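Long-range contact in Cfl (PDB 7A9J), which is a coronafacic acid ligase of the ATP-dependent AMP-binding enzyme family and probably activates carboxylic acids for amide or thioester formation: residues S356-I368 / N375-I387. The protein carries 1 engineered substitution. Sequence-based numbering, arbitrary orientation.
Sequences SIGWPLPGVEIKI and NGELLIRSPAKTI
Ile366 and Leu378 meet on one face of a beta hairpin, the face covered by strands 408-412 and 418-423, where Ile366 touches Leu418 and Leu378 touches Val410. Leu378 sends CD1 to within 3.9 Å of Ile366 CB and turns its other methyl, CD2, tip to tip with Ile357 CD1. An anti first torsion (chi1 172°) brings its CG over the neighbouring segment, and the second torsion then splits the methyls between Ile366 and Ile357. Val364 extends the apolar layer, setting CG1 against Ile380 CG2 (3.8 Å) and CG2 against Pro383 CD (3.6 Å), while Leu212 of helix 203-214 touches the same valine. At the far end Ile368 lays CG2 over the backbone of Gly376, 3.5 Å from its N. The antiparallel hairpin, strand 365-368 with strand 376-381, belongs to the AMP-binding domain; strand 376-381 also pairs with strands 404-406 and 408-412, and the side chain of Ile380 is about 10 Å from the bound indene carboxylic acid. Glu365 with Arg381 and Lys367 with Leu379 are its hydrogen-bonded pairs, each closed by two backbone bonds. These same four residues turn their side chains to the other, more solvent-exposed face. There Arg381 grips Glu365 side-on: NH2 gives a nearly straight bond to OE1 (2.8 Å, 174°) in the guanidinium plane, whereas NE reaches OE2 (2.9 Å) from above the carboxylate plane, the two flat groups being turned 37° apart. NH1 donates to the carbonyl O of Asp401, which probably further restrains the guanidinium's rotation. Beside this salt bridge, solvent-exposed Lys367 kinks between CG and CD and so crosses Leu379, CE to CD1 at 3.8 Å.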
ATOM      1  N   SER A 356     -11.257   7.720  11.301  1.00 28.91           N
ATOM      2  CA  SER A 356     -12.044   7.626  10.091  1.00 31.57           C
ATOM      3  C   SER A 356     -11.192   7.207   8.896  1.00 34.85           C
ATOM      4  O   SER A 356      -9.959   7.340   8.856  1.00 31.57           O
ATOM      5  CB  SER A 356     -12.782   8.971   9.814  1.00 32.01           C
ATOM      6  OG  SER A 356     -11.832   9.954   9.457  1.00 32.28           O
ATOM      7  N   ILE A 357     -11.863   6.593   7.944  1.00 25.47           N
ATOM      8  CA  ILE A 357     -11.161   6.216   6.731  1.00 30.21           C
ATOM      9  C   ILE A 357     -11.561   6.992   5.500  1.00 28.86           C
ATOM     10  O   ILE A 357     -10.923   6.794   4.423  1.00 32.32           O
ATOM     11  CB  ILE A 357     -11.259   4.721   6.427  1.00 32.20           C
ATOM     12  CG1 ILE A 357     -12.729   4.307   6.264  1.00 32.13           C
ATOM     13  CG2 ILE A 357     -10.486   3.950   7.494  1.00 40.47           C
ATOM     14  CD1 ILE A 357     -12.848   2.825   5.970  1.00 34.38           C
ATOM     15  N   GLY A 358     -12.509   7.894   5.575  1.00 29.28           N
ATOM     16  CA  GLY A 358     -12.721   8.706   4.397  1.00 26.16           C
ATOM     17  C   GLY A 358     -13.940   8.307   3.575  1.00 26.88           C
ATOM     18  O   GLY A 358     -14.896   7.679   4.079  1.00 29.40           O
ATOM     19  N   TRP A 359     -13.901   8.626   2.294  1.00 26.38           N
ATOM     20  CA  TRP A 359     -15.052   8.557   1.438  1.00 28.66           C
ATOM     21  C   TRP A 359     -14.845   7.537   0.329  1.00 26.03           C
ATOM     22  O   TRP A 359     -13.778   7.529  -0.303  1.00 29.59           O
ATOM     23  CB  TRP A 359     -15.332   9.930   0.799  1.00 31.72           C
ATOM     24  CG  TRP A 359     -15.849  10.953   1.746  1.00 30.69           C
ATOM     25  CD1 TRP A 359     -17.176  11.263   1.952  1.00 30.15           C
ATOM     26  CD2 TRP A 359     -15.099  11.732   2.725  1.00 29.08           C
ATOM     27  NE1 TRP A 359     -17.288  12.212   2.924  1.00 33.06           N
ATOM     28  CE2 TRP A 359     -16.044  12.530   3.404  1.00 29.63           C
ATOM     29  CE3 TRP A 359     -13.729  11.902   3.004  1.00 31.31           C
ATOM     30  CZ2 TRP A 359     -15.684  13.435   4.432  1.00 31.12           C
ATOM     31  CZ3 TRP A 359     -13.362  12.792   4.018  1.00 33.92           C
ATOM     32  CH2 TRP A 359     -14.354  13.525   4.738  1.00 30.73           C
ATOM     33  N   PRO A 360     -15.898   6.834  -0.088  1.00 27.18           N
ATOM     34  CA  PRO A 360     -15.766   5.972  -1.286  1.00 25.36           C
ATOM     35  C   PRO A 360     -15.405   6.791  -2.511  1.00 28.40           C
ATOM     36  O   PRO A 360     -15.938   7.876  -2.760  1.00 29.58           O
ATOM     37  CB  PRO A 360     -17.173   5.350  -1.444  1.00 25.14           C
ATOM     38  CG  PRO A 360     -17.687   5.315   0.041  1.00 39.88           C
ATOM     39  CD  PRO A 360     -17.201   6.657   0.597  1.00 31.82           C
ATOM     40  N   LEU A 361     -14.493   6.231  -3.291  1.00 25.83           N
ATOM     41  CA  LEU A 361     -14.097   6.822  -4.545  1.00 25.76           C
ATOM     42  C   LEU A 361     -15.206   6.695  -5.580  1.00 27.34           C
ATOM     43  O   LEU A 361     -16.174   5.956  -5.389  1.00 29.73           O
ATOM     44  CB  LEU A 361     -12.818   6.131  -4.959  1.00 26.05           C
ATOM     45  CG  LEU A 361     -11.633   6.619  -4.112  1.00 29.65           C
ATOM     46  CD1 LEU A 361     -10.379   5.683  -4.380  1.00 28.92           C
ATOM     47  CD2 LEU A 361     -11.292   8.102  -4.332  1.00 28.23           C
ATOM     48  N   PRO A 362     -15.077   7.382  -6.730  1.00 29.84           N
ATOM     49  CA  PRO A 362     -16.157   7.322  -7.736  1.00 33.28           C
ATOM     50  C   PRO A 362     -16.414   5.905  -8.232  1.00 28.38           C
ATOM     51  O   PRO A 362     -15.488   5.130  -8.474  1.00 33.80           O
ATOM     52  CB  PRO A 362     -15.664   8.248  -8.863  1.00 32.72           C
ATOM     53  CG  PRO A 362     -14.721   9.206  -8.172  1.00 32.86           C
ATOM     54  CD  PRO A 362     -14.025   8.362  -7.105  1.00 30.37           C
ATOM     55  N   GLY A 363     -17.712   5.553  -8.274  1.00 31.27           N
ATOM     56  CA  GLY A 363     -18.150   4.237  -8.691  1.00 37.62           C
ATOM     57  C   GLY A 363     -18.086   3.175  -7.613  1.00 33.20           C
ATOM     58  O   GLY A 363     -18.577   2.064  -7.831  1.00 34.69           O
ATOM     59  N   VAL A 364     -17.427   3.447  -6.493  1.00 29.80           N
ATOM     60  CA  VAL A 364     -17.337   2.466  -5.421  1.00 30.02           C
ATOM     61  C   VAL A 364     -18.687   2.396  -4.701  1.00 32.06           C
ATOM     62  O   VAL A 364     -19.306   3.431  -4.393  1.00 32.43           O
ATOM     63  CB  VAL A 364     -16.190   2.836  -4.455  1.00 30.16           C
ATOM     64  CG1 VAL A 364     -16.150   1.917  -3.219  1.00 28.91           C
ATOM     65  CG2 VAL A 364     -14.831   2.748  -5.187  1.00 28.41           C
ATOM     66  N   GLU A 365     -19.188   1.176  -4.505  1.00 31.27           N
ATOM     67  CA  GLU A 365     -20.429   0.957  -3.768  1.00 34.19           C
ATOM     68  C   GLU A 365     -20.106   0.365  -2.416  1.00 34.40           C
ATOM     69  O   GLU A 365     -19.251  -0.515  -2.322  1.00 35.30           O
ATOM     70  CB  GLU A 365     -21.352  -0.011  -4.518  1.00 36.47           C
ATOM     71  CG  GLU A 365     -21.525   0.300  -6.021  1.00 44.93           C
ATOM     72  CD  GLU A 365     -22.106  -0.906  -6.737  1.00 45.24           C
ATOM     73  OE1 GLU A 365     -23.326  -1.155  -6.546  1.00 64.61           O
ATOM     74  OE2 GLU A 365     -21.348  -1.637  -7.408  1.00 57.39           O
ATOM     75  N   ILE A 366     -20.808   0.809  -1.371  1.00 35.99           N
ATOM     76  CA  ILE A 366     -20.546   0.200  -0.073  1.00 35.62           C
ATOM     77  C   ILE A 366     -21.860  -0.246   0.505  1.00 40.66           C
ATOM     78  O   ILE A 366     -22.924   0.281   0.155  1.00 39.85           O
ATOM     79  CB  ILE A 366     -19.809   1.131   0.924  1.00 36.21           C
ATOM     80  CG1 ILE A 366     -20.656   2.335   1.286  1.00 39.21           C
ATOM     81  CG2 ILE A 366     -18.396   1.578   0.381  1.00 34.81           C
ATOM     82  CD1 ILE A 366     -20.415   2.729   2.674  1.00 51.50           C
ATOM     83  N   LYS A 367     -21.783  -1.263   1.362  1.00 36.78           N
ATOM     84  CA  LYS A 367     -22.906  -1.669   2.171  1.00 40.38           C
ATOM     85  C   LYS A 367     -22.387  -1.877   3.582  1.00 39.34           C
ATOM     86  O   LYS A 367     -21.276  -2.381   3.785  1.00 42.19           O
ATOM     87  CB  LYS A 367     -23.576  -2.944   1.611  1.00 45.06           C
ATOM     88  CG  LYS A 367     -24.435  -3.712   2.591  1.00 58.94           C
ATOM     89  CD  LYS A 367     -25.318  -4.733   1.867  1.00 65.05           C
ATOM     90  CE  LYS A 367     -24.515  -5.503   0.813  1.00 63.45           C
ATOM     91  NZ  LYS A 367     -25.340  -6.601   0.219  1.00 72.13           N
ATOM     92  N   ILE A 368     -23.166  -1.458   4.556  1.00 39.39           N
ATOM     93  CA  ILE A 368     -22.802  -1.630   5.949  1.00 35.70           C
ATOM     94  C   ILE A 368     -23.775  -2.627   6.527  1.00 42.67           C
ATOM     95  O   ILE A 368     -24.998  -2.426   6.497  1.00 41.69           O
ATOM     96  CB  ILE A 368     -22.812  -0.298   6.706  1.00 43.33           C
ATOM     97  CG1 ILE A 368     -21.780   0.639   6.046  1.00 41.57           C
ATOM     98  CG2 ILE A 368     -22.503  -0.526   8.167  1.00 41.17           C
ATOM     99  CD1 ILE A 368     -21.940   2.075   6.389  1.00 49.99           C
ATOM    100  N   ASN A 375     -23.791   0.847  13.418  1.00 50.14           N
ATOM    101  CA  ASN A 375     -22.419   0.348  13.159  1.00 48.86           C
ATOM    102  C   ASN A 375     -22.457  -1.053  12.546  1.00 44.94           C
ATOM    103  O   ASN A 375     -23.226  -1.913  13.009  1.00 53.01           O
ATOM    104  CB  ASN A 375     -21.636   0.298  14.482  1.00 58.68           C
ATOM    105  CG  ASN A 375     -21.706   1.618  15.256  1.00 50.00           C
ATOM    106  OD1 ASN A 375     -21.749   2.704  14.660  1.00 56.20           O
ATOM    107  ND2 ASN A 375     -21.673   1.537  16.557  1.00 55.21           N
ATOM    108  N   GLY A 376     -21.629  -1.302  11.519  1.00 43.95           N
ATOM    109  CA  GLY A 376     -21.604  -2.678  11.055  1.00 45.09           C
ATOM    110  C   GLY A 376     -20.411  -2.932  10.168  1.00 39.53           C
ATOM    111  O   GLY A 376     -19.616  -2.035   9.887  1.00 38.86           O
ATOM    112  N   GLU A 377     -20.286  -4.183   9.732  1.00 41.51           N
ATOM    113  CA  GLU A 377     -19.188  -4.526   8.826  1.00 40.58           C
ATOM    114  C   GLU A 377     -19.285  -3.817   7.475  1.00 38.51           C
ATOM    115  O   GLU A 377     -20.338  -3.807   6.835  1.00 39.54           O
ATOM    116  CB  GLU A 377     -19.133  -6.046   8.609  1.00 45.33           C
ATOM    117  CG  GLU A 377     -17.909  -6.398   7.758  1.00 46.76           C
ATOM    118  CD  GLU A 377     -17.668  -7.897   7.590  1.00 60.27           C
ATOM    119  OE1 GLU A 377     -18.580  -8.704   7.914  1.00 54.66           O
ATOM    120  OE2 GLU A 377     -16.560  -8.243   7.113  1.00 52.37           O
ATOM    121  N   LEU A 378     -18.164  -3.244   7.042  1.00 32.97           N
ATOM    122  CA  LEU A 378     -18.045  -2.594   5.742  1.00 32.86           C
ATOM    123  C   LEU A 378     -17.889  -3.653   4.657  1.00 38.08           C
ATOM    124  O   LEU A 378     -16.954  -4.468   4.710  1.00 36.15           O
ATOM    125  CB  LEU A 378     -16.846  -1.658   5.722  1.00 32.32           C
ATOM    126  CG  LEU A 378     -16.486  -1.051   4.401  1.00 34.10           C
ATOM    127  CD1 LEU A 378     -17.666  -0.240   3.921  1.00 37.38           C
ATOM    128  CD2 LEU A 378     -15.220  -0.200   4.637  1.00 37.18           C
ATOM    129  N   LEU A 379     -18.814  -3.635   3.699  1.00 36.42           N
ATOM    130  CA  LEU A 379     -18.772  -4.430   2.480  1.00 37.45           C
ATOM    131  C   LEU A 379     -18.575  -3.508   1.282  1.00 36.34           C
ATOM    132  O   LEU A 379     -19.137  -2.414   1.234  1.00 37.67           O
ATOM    133  CB  LEU A 379     -20.080  -5.213   2.308  1.00 34.86           C
ATOM    134  CG  LEU A 379     -20.651  -5.965   3.514  1.00 54.17           C
ATOM    135  CD1 LEU A 379     -21.864  -6.799   3.133  1.00 55.30           C
ATOM    136  CD2 LEU A 379     -19.566  -6.817   4.061  1.00 45.72           C
ATOM    137  N   ILE A 380     -17.789  -3.941   0.297  1.00 33.72           N
ATOM    138  CA  ILE A 380     -17.397  -3.032  -0.780  1.00 34.46           C
ATOM    139  C   ILE A 380     -17.539  -3.739  -2.120  1.00 33.84           C
ATOM    140  O   ILE A 380     -17.144  -4.899  -2.264  1.00 39.93           O
ATOM    141  CB  ILE A 380     -15.954  -2.493  -0.627  1.00 34.48           C
ATOM    142  CG1 ILE A 380     -15.804  -1.750   0.710  1.00 35.62           C
ATOM    143  CG2 ILE A 380     -15.593  -1.533  -1.833  1.00 32.87           C
ATOM    144  CD1 ILE A 380     -14.355  -1.550   1.067  1.00 31.84           C
ATOM    145  N   ARG A 381     -18.093  -3.030  -3.101  1.00 34.76           N
ATOM    146  CA  ARG A 381     -17.986  -3.430  -4.490  1.00 36.21           C
ATOM    147  C   ARG A 381     -17.255  -2.332  -5.276  1.00 33.77           C
ATOM    148  O   ARG A 381     -17.584  -1.146  -5.153  1.00 34.34           O
ATOM    149  CB  ARG A 381     -19.380  -3.710  -5.065  1.00 41.40           C
ATOM    150  CG  ARG A 381     -19.364  -4.425  -6.398  1.00 49.02           C
ATOM    151  CD  ARG A 381     -20.699  -5.223  -6.518  1.00 57.90           C
ATOM    152  NE  ARG A 381     -21.848  -4.324  -6.465  1.00 53.28           N
ATOM    153  CZ  ARG A 381     -23.113  -4.720  -6.351  1.00 63.64           C
ATOM    154  NH1 ARG A 381     -23.396  -6.012  -6.282  1.00 56.36           N
ATOM    155  NH2 ARG A 381     -24.094  -3.816  -6.315  1.00 60.23           N
ATOM    156  N   SER A 382     -16.265  -2.729  -6.040  1.00 34.11           N
ATOM    157  CA  SER A 382     -15.394  -1.751  -6.705  1.00 34.04           C
ATOM    158  C   SER A 382     -15.704  -1.650  -8.204  1.00 36.68           C
ATOM    159  O   SER A 382     -16.133  -2.644  -8.813  1.00 34.50           O
ATOM    160  CB  SER A 382     -13.921  -2.142  -6.507  1.00 30.36           C
ATOM    161  OG  SER A 382     -13.096  -1.375  -7.390  1.00 33.39           O
ATOM    162  N   PRO A 383     -15.559  -0.461  -8.814  1.00 33.39           N
ATOM    163  CA  PRO A 383     -15.706  -0.372 -10.277  1.00 36.53           C
ATOM    164  C   PRO A 383     -14.559  -1.009 -11.017  1.00 36.72           C
ATOM    165  O   PRO A 383     -14.683  -1.256 -12.231  1.00 35.94           O
ATOM    166  CB  PRO A 383     -15.775   1.139 -10.544  1.00 36.05           C
ATOM    167  CG  PRO A 383     -14.886   1.727  -9.472  1.00 34.25           C
ATOM    168  CD  PRO A 383     -15.230   0.854  -8.233  1.00 30.89           C
ATOM    169  N   ALA A 384     -13.446  -1.290 -10.341  1.00 31.42           N
ATOM    170  CA  ALA A 384     -12.364  -2.059 -10.951  1.00 30.18           C
ATOM    171  C   ALA A 384     -12.597  -3.524 -10.606  1.00 37.48           C
ATOM    172  O   ALA A 384     -12.253  -3.995  -9.518  1.00 34.32           O
ATOM    173  CB  ALA A 384     -11.003  -1.550 -10.501  1.00 29.90           C
ATOM    174  N   LYS A 385     -13.213  -4.228 -11.535  1.00 31.33           N
ATOM    175  CA  LYS A 385     -13.579  -5.627 -11.361  1.00 35.78           C
ATOM    176  C   LYS A 385     -12.435  -6.526 -11.786  1.00 38.56           C
ATOM    177  O   LYS A 385     -12.110  -6.615 -12.986  1.00 35.49           O
ATOM    178  CB  LYS A 385     -14.812  -5.958 -12.186  1.00 38.67           C
ATOM    179  CG  LYS A 385     -15.901  -4.976 -12.037  1.00 52.68           C
ATOM    180  CD  LYS A 385     -16.712  -5.324 -10.851  1.00 47.92           C
ATOM    181  CE  LYS A 385     -17.995  -4.521 -10.881  1.00 49.82           C
ATOM    182  NZ  LYS A 385     -18.328  -4.372  -9.456  1.00 48.90           N
ATOM    183  N   THR A 386     -11.864  -7.242 -10.823  1.00 36.14           N
ATOM    184  CA  THR A 386     -10.913  -8.290 -11.158  1.00 33.47           C
ATOM    185  C   THR A 386     -11.650  -9.456 -11.820  1.00 37.84           C
ATOM    186  O   THR A 386     -12.851  -9.657 -11.636  1.00 42.33           O
ATOM    187  CB  THR A 386     -10.153  -8.734  -9.914  1.00 35.74           C
ATOM    188  OG1 THR A 386     -11.101  -9.192  -8.935  1.00 40.81           O
ATOM    189  CG2 THR A 386      -9.389  -7.533  -9.335  1.00 35.43           C
ATOM    190  N   ILE A 387     -10.920 -10.226 -12.612  1.00 34.06           N
ATOM    191  CA  ILE A 387     -11.533 -11.239 -13.442  1.00 35.45           C
ATOM    192  C   ILE A 387     -11.772 -12.509 -12.651  1.00 45.76           C
ATOM    193  O   ILE A 387     -12.708 -13.256 -12.940  1.00 47.69           O
ATOM    194  CB  ILE A 387     -10.633 -11.543 -14.659  1.00 39.86           C
ATOM    195  CG1 ILE A 387     -10.316 -10.255 -15.426  1.00 51.61           C
ATOM    196  CG2 ILE A 387     -11.235 -12.589 -15.504  1.00 53.33           C
ATOM    197  CD1 ILE A 387     -11.511  -9.311 -15.596  1.00 49.67           C
TER